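Local atomic coordinates of guanine deaminase (Escherichia coli, PDB entry 6OHC), a protein that catalyses the zinc-dependent hydrolytic deamination of guanine to xanthine and ammonia, the step that opens guanine degradation. Residues I16-T21 and S30-I35. Residues are numbered along the deposited sequence; the frame is centred on the assembly and turned at random.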
loop_
_atom_site.group_PDB
_atom_site.type_symbol
_atom_site.label_atom_id
_atom_site.label_comp_id
_atom_site.label_asym_id
_atom_site.label_seq_id
_atom_site.Cartn_x
_atom_site.Cartn_y
_atom_site.Cartn_z
ATOM N N ILE B 16 24.820 -0.295 0.905
ATOM C CA ILE B 16 24.415 -1.714 1.117
ATOM C C ILE B 16 24.239 -2.361 -0.251
ATOM O O ILE B 16 23.666 -1.725 -1.165
ATOM C CB ILE B 16 23.227 -1.895 2.075
ATOM C CG1 ILE B 16 22.324 -3.037 1.648
ATOM C CG2 ILE B 16 22.418 -0.623 2.278
ATOM C CD1 ILE B 16 22.371 -4.161 2.545
ATOM N N ASP B 17 24.781 -3.559 -0.385
ATOM C CA ASP B 17 24.581 -4.433 -1.570
ATOM C C ASP B 17 24.740 -5.891 -1.145
ATOM O O ASP B 17 25.194 -6.159 -0.013
ATOM C CB ASP B 17 25.538 -4.062 -2.700
ATOM C CG ASP B 17 27.023 -4.324 -2.421
ATOM O OD1 ASP B 17 27.400 -4.389 -1.231
ATOM O OD2 ASP B 17 27.791 -4.432 -3.412
ATOM N N VAL B 18 24.275 -6.786 -1.992
ATOM C CA VAL B 18 24.494 -8.236 -1.889
ATOM C C VAL B 18 25.581 -8.574 -2.926
ATOM O O VAL B 18 25.448 -8.188 -4.105
ATOM C CB VAL B 18 23.189 -9.031 -2.075
ATOM C CG1 VAL B 18 23.410 -10.525 -1.871
ATOM C CG2 VAL B 18 22.123 -8.549 -1.113
ATOM N N THR B 19 26.633 -9.251 -2.469
ATOM C CA THR B 19 27.928 -9.345 -3.180
ATOM C C THR B 19 27.928 -10.564 -4.076
ATOM O O THR B 19 28.813 -10.607 -4.886
ATOM C CB THR B 19 29.106 -9.373 -2.198
ATOM O OG1 THR B 19 28.813 -10.432 -1.286
ATOM C CG2 THR B 19 29.264 -8.041 -1.505
ATOM N N ARG B 20 26.969 -11.487 -3.911
ATOM C CA ARG B 20 26.886 -12.689 -4.786
ATOM C C ARG B 20 25.468 -13.232 -4.771
ATOM O O ARG B 20 24.796 -13.065 -3.760
ATOM C CB ARG B 20 27.907 -13.754 -4.373
ATOM C CG ARG B 20 27.615 -14.395 -3.030
ATOM C CD ARG B 20 28.496 -15.604 -2.732
ATOM N NE ARG B 20 27.914 -16.336 -1.607
ATOM C CZ ARG B 20 27.972 -15.938 -0.349
ATOM N NH1 ARG B 20 28.729 -14.914 0.002
ATOM N NH2 ARG B 20 27.322 -16.626 0.563
ATOM N N THR B 21 25.054 -13.866 -5.862
ATOM C CA THR B 21 23.799 -14.636 -5.941
ATOM C C THR B 21 23.873 -15.837 -4.999
ATOM O O THR B 21 24.990 -16.253 -4.638
ATOM C CB THR B 21 23.483 -15.000 -7.388
ATOM O OG1 THR B 21 24.571 -15.806 -7.833
ATOM C CG2 THR B 21 23.285 -13.766 -8.251
ATOM N N SER B 30 24.792 -13.689 4.768
ATOM C CA SER B 30 26.243 -13.921 4.556
ATOM C C SER B 30 26.772 -13.081 3.385
ATOM O O SER B 30 27.958 -12.750 3.387
ATOM C CB SER B 30 26.526 -15.398 4.331
ATOM O OG SER B 30 26.207 -15.791 2.999
ATOM N N ALA B 31 25.949 -12.768 2.392
ATOM C CA ALA B 31 26.374 -12.045 1.167
ATOM C C ALA B 31 26.083 -10.538 1.285
ATOM O O ALA B 31 26.396 -9.773 0.330
ATOM C CB ALA B 31 25.689 -12.645 -0.019
ATOM N N LEU B 32 25.504 -10.109 2.404
ATOM C CA LEU B 32 25.046 -8.707 2.527
ATOM C C LEU B 32 26.201 -7.870 3.064
ATOM O O LEU B 32 26.778 -8.299 4.061
ATOM C CB LEU B 32 23.807 -8.618 3.425
ATOM C CG LEU B 32 23.161 -7.231 3.437
ATOM C CD1 LEU B 32 22.238 -7.069 2.256
ATOM C CD2 LEU B 32 22.409 -7.005 4.724
ATOM N N ARG B 33 26.497 -6.747 2.429
ATOM C CA ARG B 33 27.636 -5.871 2.767
ATOM C C ARG B 33 27.096 -4.481 3.091
ATOM O O ARG B 33 26.318 -3.941 2.273
ATOM C CB ARG B 33 28.633 -5.868 1.602
ATOM C CG ARG B 33 29.636 -4.730 1.625
ATOM C CD ARG B 33 30.764 -5.007 0.667
ATOM N NE ARG B 33 30.317 -4.846 -0.704
ATOM C CZ ARG B 33 31.122 -4.845 -1.754
ATOM N NH1 ARG B 33 32.438 -4.946 -1.602
ATOM N NH2 ARG B 33 30.613 -4.698 -2.947
ATOM N N PHE B 34 27.447 -3.969 4.273
ATOM C CA PHE B 34 27.105 -2.611 4.748
ATOM C C PHE B 34 28.412 -1.865 5.025
ATOM O O PHE B 34 29.216 -2.356 5.838
ATOM C CB PHE B 34 26.217 -2.667 6.005
ATOM C CG PHE B 34 25.901 -1.302 6.570
ATOM C CD1 PHE B 34 25.252 -0.359 5.792
ATOM C CD2 PHE B 34 26.268 -0.949 7.872
ATOM C CE1 PHE B 34 24.962 0.905 6.278
ATOM C CE2 PHE B 34 26.031 0.330 8.345
ATOM C CZ PHE B 34 25.347 1.246 7.562
ATOM N N ILE B 35 28.617 -0.731 4.373
ATOM C CA ILE B 35 29.777 0.146 4.637
ATOM C C ILE B 35 29.220 1.509 5.039
ATOM O O ILE B 35 28.698 2.206 4.168
ATOM C CB ILE B 35 30.703 0.211 3.405
ATOM C CG1 ILE B 35 31.146 -1.193 2.984
ATOM C CG2 ILE B 35 31.880 1.122 3.673
ATOM C CD1 ILE B 35 32.016 -1.232 1.750
#
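D17 and R33 face each other as a hydrogen-bonded pair where the antiparallel strands 14-18 and 32-35 run side by side, in the small beta domain that accompanies the TIM barrel of amidohydrolases, and they illustrate how a cross-strand salt bridge can reinforce a backbone pairing. Their main chains exchange two bonds, R33 N to D17 O at 2.8 Å and D17 N to R33 O at 3.1 Å. The two side chains leave the same face of the sheet, and the R33 chain, bent at chi3 (73°), turns its guanidinium side-on to the carboxylate. R33 NE meets D17 OD1 at 3.0 Å and R33 NH2 meets D17 OD2 at 2.9 Å, both nearly straight and both on syn lone pairs; with the two planes only 6° apart, the two-point pairing should restrain the rotation of both groups. D17 OD2 also accepts from the backbone N of F380. T19 CG2 lies over one face of the R33 guanidinium, offset toward its rim.

The face carrying I16, V18 and L32 packs through apolar contacts: V18 CG2 meets L32 CD1 at 3.7 Å, while F360, Y361 and Y357 of helix 356-363 touch I16, V18 and L32 respectively. Where strand 14-18 ends and strand 32-35 begins, A31 O accepts hydrogen bonds from both T19 N and T19 OG1. R20 reaches back past A31, whose CB sits over a guanidinium face. S30 OG, already bonded to E27 O, accepts from R20 NH2 at 2.8 Å, tilted 22° from the guanidinium plane.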